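Local coordinates for protein transketolase (Campylobacter jejuni, PDB 3L84) that belongs to the thiamine diphosphate-dependent enzymes and assembles as a dimer of chains that each carry three sheet-containing domains, at residues D143-L155 against D173-S185. Sequence-based numbering, arbitrary orientation.
Sequences DHKIYCLCGDGDL and DNFILIYDSNNIS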
ATOM      1  N   ASP A 143      -1.084  30.204 -14.926  1.00  8.10           N
ATOM      2  CA  ASP A 143       0.159  30.076 -15.725  1.00  9.84           C
ATOM      3  C   ASP A 143       1.420  29.724 -14.917  1.00 10.29           C
ATOM      4  O   ASP A 143       2.531  29.823 -15.415  1.00 12.71           O
ATOM      5  CB  ASP A 143       0.377  31.287 -16.601  1.00 10.85           C
ATOM      6  CG  ASP A 143       0.723  32.505 -15.819  1.00 13.27           C
ATOM      7  OD1 ASP A 143       0.898  32.408 -14.578  1.00 15.66           O
ATOM      8  OD2 ASP A 143       0.831  33.600 -16.442  1.00 17.35           O
ATOM      9  N   HIS A 144       1.246  29.229 -13.725  1.00  9.11           N
ATOM     10  CA  HIS A 144       2.341  29.111 -12.768  1.00  7.72           C
ATOM     11  C   HIS A 144       3.065  27.764 -12.962  1.00  7.87           C
ATOM     12  O   HIS A 144       2.655  26.895 -13.748  1.00  9.79           O
ATOM     13  CB  HIS A 144       1.763  29.218 -11.356  1.00  8.17           C
ATOM     14  CG  HIS A 144       0.850  28.100 -11.002  1.00  7.00           C
ATOM     15  ND1 HIS A 144       1.299  26.875 -10.544  1.00  7.57           N
ATOM     16  CD2 HIS A 144      -0.498  27.988 -11.098  1.00  8.15           C
ATOM     17  CE1 HIS A 144       0.259  26.093 -10.313  1.00  7.39           C
ATOM     18  NE2 HIS A 144      -0.848  26.738 -10.651  1.00  8.22           N
ATOM     19  N   LYS A 145       4.174  27.626 -12.257  1.00  6.54           N
ATOM     20  CA  LYS A 145       4.961  26.389 -12.244  1.00  7.59           C
ATOM     21  C   LYS A 145       4.697  25.577 -10.995  1.00  7.07           C
ATOM     22  O   LYS A 145       4.123  26.068 -10.011  1.00  7.74           O
ATOM     23  CB  LYS A 145       6.445  26.731 -12.345  1.00  8.15           C
ATOM     24  CG  LYS A 145       6.826  27.454 -13.620  1.00  9.22           C
ATOM     25  CD  LYS A 145       6.686  26.605 -14.878  1.00 10.17           C
ATOM     26  CE  LYS A 145       7.076  27.372 -16.152  1.00 10.59           C
ATOM     27  NZ  LYS A 145       6.829  26.526 -17.336  1.00 12.84           N
ATOM     28  N   ILE A 146       5.156  24.327 -11.043  1.00  7.10           N
ATOM     29  CA  ILE A 146       5.182  23.403  -9.910  1.00  7.70           C
ATOM     30  C   ILE A 146       6.593  22.885  -9.818  1.00  7.75           C
ATOM     31  O   ILE A 146       7.101  22.283 -10.786  1.00  8.73           O
ATOM     32  CB  ILE A 146       4.212  22.235 -10.072  1.00  7.86           C
ATOM     33  CG1 ILE A 146       2.747  22.723 -10.209  1.00  8.66           C
ATOM     34  CG2 ILE A 146       4.361  21.284  -8.875  1.00  8.46           C
ATOM     35  CD1 ILE A 146       2.288  23.293 -11.527  1.00  9.75           C
ATOM     36  N   TYR A 147       7.284  23.227  -8.741  1.00  7.65           N
ATOM     37  CA  TYR A 147       8.664  22.809  -8.470  1.00  8.25           C
ATOM     38  C   TYR A 147       8.656  21.759  -7.389  1.00  8.90           C
ATOM     39  O   TYR A 147       8.067  21.943  -6.324  1.00 10.18           O
ATOM     40  CB  TYR A 147       9.511  23.993  -7.985  1.00  8.66           C
ATOM     41  CG  TYR A 147       9.714  25.087  -8.992  1.00  8.14           C
ATOM     42  CD1 TYR A 147      10.663  24.971 -10.002  1.00  8.77           C
ATOM     43  CD2 TYR A 147       8.971  26.266  -8.936  1.00  8.89           C
ATOM     44  CE1 TYR A 147      10.877  26.007 -10.900  1.00  8.38           C
ATOM     45  CE2 TYR A 147       9.152  27.287  -9.851  1.00  8.32           C
ATOM     46  CZ  TYR A 147      10.101  27.151 -10.853  1.00  7.30           C
ATOM     47  OH  TYR A 147      10.350  28.146 -11.804  1.00  9.14           O
ATOM     48  N   CYS A 148       9.310  20.632  -7.638  1.00  8.67           N
ATOM     49  CA  CYS A 148       9.413  19.599  -6.631  1.00  8.96           C
ATOM     50  C   CYS A 148      10.854  19.235  -6.413  1.00  8.49           C
ATOM     51  O   CYS A 148      11.559  18.963  -7.401  1.00  9.37           O
ATOM     52  CB  CYS A 148       8.669  18.356  -7.107  1.00  8.27           C
ATOM     53  SG  CYS A 148       8.696  16.958  -6.000  1.00 10.96           S
ATOM     54  N   LEU A 149      11.303  19.235  -5.164  1.00  8.88           N
ATOM     55  CA  LEU A 149      12.642  18.728  -4.834  0.50  9.79           C
ATOM     56  C   LEU A 149      12.508  17.318  -4.329  1.00  9.51           C
ATOM     57  O   LEU A 149      11.701  17.048  -3.455  1.00 10.37           O
ATOM     58  CB  LEU A 149      13.319  19.576  -3.756  0.50 10.32           C
ATOM     59  CG  LEU A 149      13.945  20.911  -4.138  0.50 11.82           C
ATOM     60  CD1 LEU A 149      12.970  21.817  -4.910  0.50 14.70           C
ATOM     61  CD2 LEU A 149      14.462  21.590  -2.851  0.50 14.26           C
ATOM     62  N   CYS A 150      13.280  16.406  -4.895  1.00  8.44           N
ATOM     63  CA  CYS A 150      13.219  14.992  -4.504  1.00  8.96           C
ATOM     64  C   CYS A 150      14.608  14.401  -4.395  1.00  9.35           C
ATOM     65  O   CYS A 150      15.576  15.023  -4.797  1.00 10.17           O
ATOM     66  CB  CYS A 150      12.327  14.204  -5.486  1.00  8.67           C
ATOM     67  SG  CYS A 150      13.123  13.865  -7.070  1.00 11.35           S
ATOM     68  N   GLY A 151      14.671  13.207  -3.836  1.00  9.46           N
ATOM     69  CA  GLY A 151      15.901  12.484  -3.660  1.00  9.75           C
ATOM     70  C   GLY A 151      15.814  11.055  -4.114  1.00 10.19           C
ATOM     71  O   GLY A 151      14.795  10.609  -4.672  1.00  9.98           O
ATOM     72  N   ASP A 152      16.889  10.310  -3.873  1.00  9.40           N
ATOM     73  CA  ASP A 152      16.924   8.882  -4.243  1.00 11.23           C
ATOM     74  C   ASP A 152      15.778   8.055  -3.709  1.00 11.39           C
ATOM     75  O   ASP A 152      15.219   7.215  -4.419  1.00 12.67           O
ATOM     76  CB  ASP A 152      18.241   8.250  -3.800  1.00 11.58           C
ATOM     77  CG  ASP A 152      19.374   8.759  -4.603  1.00 13.41           C
ATOM     78  OD1 ASP A 152      19.353   8.463  -5.820  1.00 13.97           O
ATOM     79  OD2 ASP A 152      20.242   9.485  -4.080  1.00 13.59           O
ATOM     80  N   GLY A 153      15.419   8.225  -2.450  1.00 10.85           N
ATOM     81  CA  GLY A 153      14.336   7.476  -1.883  1.00 11.18           C
ATOM     82  C   GLY A 153      13.036   7.689  -2.625  1.00 11.00           C
ATOM     83  O   GLY A 153      12.216   6.757  -2.807  1.00 12.38           O
ATOM     84  N   ASP A 154      12.781   8.929  -3.029  1.00  9.52           N
ATOM     85  CA  ASP A 154      11.562   9.227  -3.735  1.00  9.36           C
ATOM     86  C   ASP A 154      11.529   8.497  -5.069  1.00  9.14           C
ATOM     87  O   ASP A 154      10.489   7.965  -5.466  1.00 10.28           O
ATOM     88  CB  ASP A 154      11.413  10.738  -3.975  1.00  9.57           C
ATOM     89  CG  ASP A 154      11.344  11.539  -2.693  1.00 10.52           C
ATOM     90  OD1 ASP A 154      10.356  11.423  -1.931  1.00 10.31           O
ATOM     91  OD2 ASP A 154      12.343  12.285  -2.410  1.00 11.66           O
ATOM     92  N   LEU A 155      12.639   8.502  -5.797  1.00  8.87           N
ATOM     93  CA  LEU A 155      12.683   7.941  -7.140  1.00  8.86           C
ATOM     94  C   LEU A 155      12.737   6.426  -7.189  1.00  8.33           C
ATOM     95  O   LEU A 155      12.422   5.833  -8.208  1.00  8.64           O
ATOM     96  CB  LEU A 155      13.793   8.596  -7.966  1.00 10.24           C
ATOM     97  CG  LEU A 155      13.524  10.104  -8.181  1.00 10.33           C
ATOM     98  CD1 LEU A 155      14.505  10.638  -9.194  1.00 15.10           C
ATOM     99  CD2 LEU A 155      12.095  10.468  -8.609  1.00 11.64           C
ATOM    100  N   ASP A 173       3.969  20.559 -18.940  1.00  7.65           N
ATOM    101  CA  ASP A 173       5.058  21.493 -19.173  1.00  7.93           C
ATOM    102  C   ASP A 173       5.066  22.677 -18.213  1.00  8.68           C
ATOM    103  O   ASP A 173       5.672  23.715 -18.447  1.00  8.90           O
ATOM    104  CB  ASP A 173       5.024  21.975 -20.633  1.00  8.43           C
ATOM    105  CG  ASP A 173       3.746  22.718 -20.976  1.00  9.41           C
ATOM    106  OD1 ASP A 173       2.901  23.001 -20.099  1.00 11.97           O
ATOM    107  OD2 ASP A 173       3.605  23.105 -22.168  1.00 13.47           O
ATOM    108  N   ASN A 174       4.368  22.471 -17.106  1.00  7.66           N
ATOM    109  CA  ASN A 174       4.400  23.319 -15.930  1.00  7.68           C
ATOM    110  C   ASN A 174       5.109  22.676 -14.748  1.00  8.19           C
ATOM    111  O   ASN A 174       5.198  23.281 -13.680  1.00  8.01           O
ATOM    112  CB  ASN A 174       2.971  23.750 -15.549  1.00  8.11           C
ATOM    113  CG  ASN A 174       2.017  22.587 -15.303  1.00  7.63           C
ATOM    114  OD1 ASN A 174       2.339  21.428 -15.551  1.00  8.62           O
ATOM    115  ND2 ASN A 174       0.795  22.920 -14.835  1.00  9.44           N
ATOM    116  N   PHE A 175       5.638  21.479 -14.940  1.00  7.86           N
ATOM    117  CA  PHE A 175       6.216  20.674 -13.854  1.00  7.86           C
ATOM    118  C   PHE A 175       7.728  20.579 -14.001  1.00  7.60           C
ATOM    119  O   PHE A 175       8.237  20.129 -15.034  1.00  7.33           O
ATOM    120  CB  PHE A 175       5.606  19.267 -13.912  1.00  7.96           C
ATOM    121  CG  PHE A 175       6.128  18.279 -12.904  1.00  9.12           C
ATOM    122  CD1 PHE A 175       6.312  18.639 -11.581  1.00 11.49           C
ATOM    123  CD2 PHE A 175       6.451  17.012 -13.282  1.00 10.40           C
ATOM    124  CE1 PHE A 175       6.766  17.707 -10.642  1.00 11.78           C
ATOM    125  CE2 PHE A 175       6.896  16.081 -12.350  1.00 11.20           C
ATOM    126  CZ  PHE A 175       7.048  16.424 -11.032  1.00  9.13           C
ATOM    127  N   ILE A 176       8.438  20.942 -12.942  1.00  7.75           N
ATOM    128  CA  ILE A 176       9.888  20.926 -12.874  1.00  8.54           C
ATOM    129  C   ILE A 176      10.302  20.144 -11.635  1.00  8.62           C
ATOM    130  O   ILE A 176      10.039  20.554 -10.522  1.00  7.85           O
ATOM    131  CB  ILE A 176      10.471  22.354 -12.882  1.00  8.93           C
ATOM    132  CG1 ILE A 176      10.077  23.101 -14.148  1.00  8.59           C
ATOM    133  CG2 ILE A 176      11.978  22.298 -12.748  1.00  9.80           C
ATOM    134  CD1 ILE A 176      10.432  24.593 -14.174  1.00 10.41           C
ATOM    135  N   LEU A 177      10.903  18.988 -11.855  1.00  7.85           N
ATOM    136  CA  LEU A 177      11.335  18.065 -10.829  1.00  8.32           C
ATOM    137  C   LEU A 177      12.845  18.181 -10.699  1.00  7.95           C
ATOM    138  O   LEU A 177      13.578  18.012 -11.674  1.00  9.24           O
ATOM    139  CB  LEU A 177      10.934  16.644 -11.223  1.00  8.09           C
ATOM    140  CG  LEU A 177      11.231  15.530 -10.250  1.00  8.51           C
ATOM    141  CD1 LEU A 177      10.571  15.746  -8.914  1.00  9.58           C
ATOM    142  CD2 LEU A 177      10.780  14.171 -10.853  1.00 10.10           C
ATOM    143  N   ILE A 178      13.328  18.497  -9.523  1.00  7.71           N
ATOM    144  CA  ILE A 178      14.741  18.661  -9.246  1.00  8.56           C
ATOM    145  C   ILE A 178      15.158  17.497  -8.355  1.00  8.83           C
ATOM    146  O   ILE A 178      14.705  17.379  -7.207  1.00  9.14           O
ATOM    147  CB  ILE A 178      15.036  20.006  -8.568  1.00  9.24           C
ATOM    148  CG1 ILE A 178      14.515  21.124  -9.431  1.00  9.75           C
ATOM    149  CG2 ILE A 178      16.534  20.118  -8.264  1.00 11.13           C
ATOM    150  CD1 ILE A 178      14.509  22.498  -8.753  1.00 11.97           C
ATOM    151  N   TYR A 179      16.000  16.624  -8.898  1.00  8.37           N
ATOM    152  CA  TYR A 179      16.494  15.411  -8.223  1.00  8.30           C
ATOM    153  C   TYR A 179      17.868  15.652  -7.620  1.00  9.00           C
ATOM    154  O   TYR A 179      18.832  15.962  -8.332  1.00  9.66           O
ATOM    155  CB  TYR A 179      16.474  14.254  -9.217  1.00  8.80           C
ATOM    156  CG  TYR A 179      17.269  13.008  -8.886  1.00  8.63           C
ATOM    157  CD1 TYR A 179      17.313  12.477  -7.611  1.00  9.81           C
ATOM    158  CD2 TYR A 179      17.971  12.366  -9.881  1.00  9.25           C
ATOM    159  CE1 TYR A 179      18.036  11.332  -7.327  1.00 10.92           C
ATOM    160  CE2 TYR A 179      18.704  11.226  -9.621  1.00 10.83           C
ATOM    161  CZ  TYR A 179      18.739  10.716  -8.348  1.00 12.03           C
ATOM    162  OH  TYR A 179      19.467   9.555  -8.101  1.00 13.93           O
ATOM    163  N   ASP A 180      17.934  15.540  -6.301  1.00 10.26           N
ATOM    164  CA  ASP A 180      19.167  15.686  -5.550  1.00 10.87           C
ATOM    165  C   ASP A 180      19.932  14.381  -5.633  1.00 11.30           C
ATOM    166  O   ASP A 180      19.698  13.429  -4.869  1.00 12.81           O
ATOM    167  CB  ASP A 180      18.825  16.004  -4.082  1.00 11.66           C
ATOM    168  CG  ASP A 180      20.055  16.186  -3.240  1.00 14.92           C
ATOM    169  OD1 ASP A 180      21.127  16.320  -3.876  1.00 18.53           O
ATOM    170  OD2 ASP A 180      19.953  16.163  -1.998  1.00 16.25           O
ATOM    171  N   SER A 181      20.843  14.326  -6.587  1.00  9.80           N
ATOM    172  CA  SER A 181      21.638  13.129  -6.827  1.00 11.06           C
ATOM    173  C   SER A 181      22.945  13.232  -6.045  1.00 10.39           C
ATOM    174  O   SER A 181      23.922  13.806  -6.519  1.00 10.83           O
ATOM    175  CB  SER A 181      21.897  12.984  -8.315  1.00 12.69           C
ATOM    176  OG  SER A 181      22.635  11.815  -8.560  1.00 15.15           O
ATOM    177  N   ASN A 182      22.935  12.711  -4.818  1.00  9.70           N
ATOM    178  CA  ASN A 182      24.071  12.814  -3.896  1.00  9.48           C
ATOM    179  C   ASN A 182      24.787  11.495  -3.596  1.00 10.88           C
ATOM    180  O   ASN A 182      25.707  11.467  -2.778  1.00 10.73           O
ATOM    181  CB  ASN A 182      23.659  13.554  -2.616  1.00  9.71           C
ATOM    182  CG  ASN A 182      22.656  12.817  -1.789  1.00  9.29           C
ATOM    183  OD1 ASN A 182      22.355  11.638  -2.042  1.00  9.35           O
ATOM    184  ND2 ASN A 182      22.080  13.514  -0.775  1.00  9.98           N
ATOM    185  N   ASN A 183      24.379  10.438  -4.306  1.00 11.38           N
ATOM    186  CA  ASN A 183      25.115   9.160  -4.273  0.50 12.03           C
ATOM    187  C   ASN A 183      24.920   8.394  -2.963  1.00 11.94           C
ATOM    188  O   ASN A 183      25.580   7.385  -2.793  1.00 12.85           O
ATOM    189  CB  ASN A 183      26.634   9.387  -4.512  0.50 12.91           C
ATOM    190  CG  ASN A 183      27.365   8.135  -5.028  0.50 13.75           C
ATOM    191  OD1 ASN A 183      28.515   7.860  -4.649  0.50 16.93           O
ATOM    192  ND2 ASN A 183      26.697   7.378  -5.882  0.50 13.31           N
ATOM    193  N   ILE A 184      24.071   8.884  -2.044  1.00 10.83           N
ATOM    194  CA  ILE A 184      23.936   8.330  -0.697  0.50 12.40           C
ATOM    195  C   ILE A 184      22.485   7.919  -0.427  1.00 12.61           C
ATOM    196  O   ILE A 184      21.566   8.599  -0.859  1.00 12.81           O
ATOM    197  CB  ILE A 184      24.424   9.394   0.352  0.50 12.98           C
ATOM    198  CG1 ILE A 184      25.938   9.599   0.228  0.50 15.03           C
ATOM    199  CG2 ILE A 184      24.069   8.998   1.779  0.50 13.58           C
ATOM    200  CD1 ILE A 184      26.737   8.353   0.498  0.50 16.44           C
ATOM    201  N   SER A 185      22.313   6.824   0.302  1.00 12.85           N
ATOM    202  CA  SER A 185      21.044   6.535   0.964  1.00 14.25           C
ATOM    203  C   SER A 185      21.358   6.074   2.393  1.00 14.54           C
ATOM    204  O   SER A 185      22.501   6.156   2.862  1.00 12.37           O
ATOM    205  CB  SER A 185      20.181   5.542   0.174  1.00 16.31           C
ATOM    206  OG  SER A 185      20.685   4.251   0.262  1.00 18.26           O
TER
HETATM  207  O   HOH W   1       0.240  25.900 -14.702  1.00 15.35           O
HETATM  208  O   HOH W   2       8.413  24.294 -17.271  1.00 12.81           O
HETATM  209  O   HOH W   3      19.009  12.071  -2.628  1.00 11.50           O
HETATM  210  O   HOH W   4      22.265   9.809  -6.138  1.00 14.91           O
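From Ile146–Phe175 to Cys150–Tyr179, strands 146-151 and 175-181 run parallel as neighbours, twisted by 26°, with N-H groups of Ile146, Cys148 and Cys150 and of Ile176, Ile178 and Asp180 bonded to carbonyls across the gap. The largely helical link between them makes this a beta-alpha-beta crossover in the parallel sheet of the thiamine diphosphate-binding domain, where strand 60-63 pairs along the far side of strand 146-151 and strand 234-239 along that of 175-181.

On one face Ile176 runs beside the Tyr147 ring, and its CD1 rests 3.6 Å from Tyr147 CE1. On the other, Leu177 CD1 touches two thiols, lying 3.7 Å from both Cys148 SG and Cys150 SG, while the edge of the Phe175 ring meets Cys148 CB. Helix 118-137 covers Phe175 and Cys148.

Near the C-terminal ends of the strands, the Tyr179 side chain extends to the start of helix 152-156, with CG anti to the backbone N (chi1 164°). Leu155 CD1 sits over one ring face in a CH-pi contact, 3.8 Å from the centroid, and Ser181 CB lies over the opposite face. The Tyr179 hydroxyl gives a short 2.5 Å bond to Asp152 OD1 on its syn side, with carboxylate and ring nearly perpendicular, which helps fix the rotation of the carboxylate.

Gly151-Asp152-Gly153 and Asn182 match the GDG...N signature of this enzyme family. Asp152 OD2 stands 3.6 Å from both Asn182 OD1 and Ile184 O, a convergence of oxygens consistent with the site that in relatives holds the metal ion of the cofactor. A water donates to Asp152 OD2 at 2.9 Å and accepts from Asn183 N.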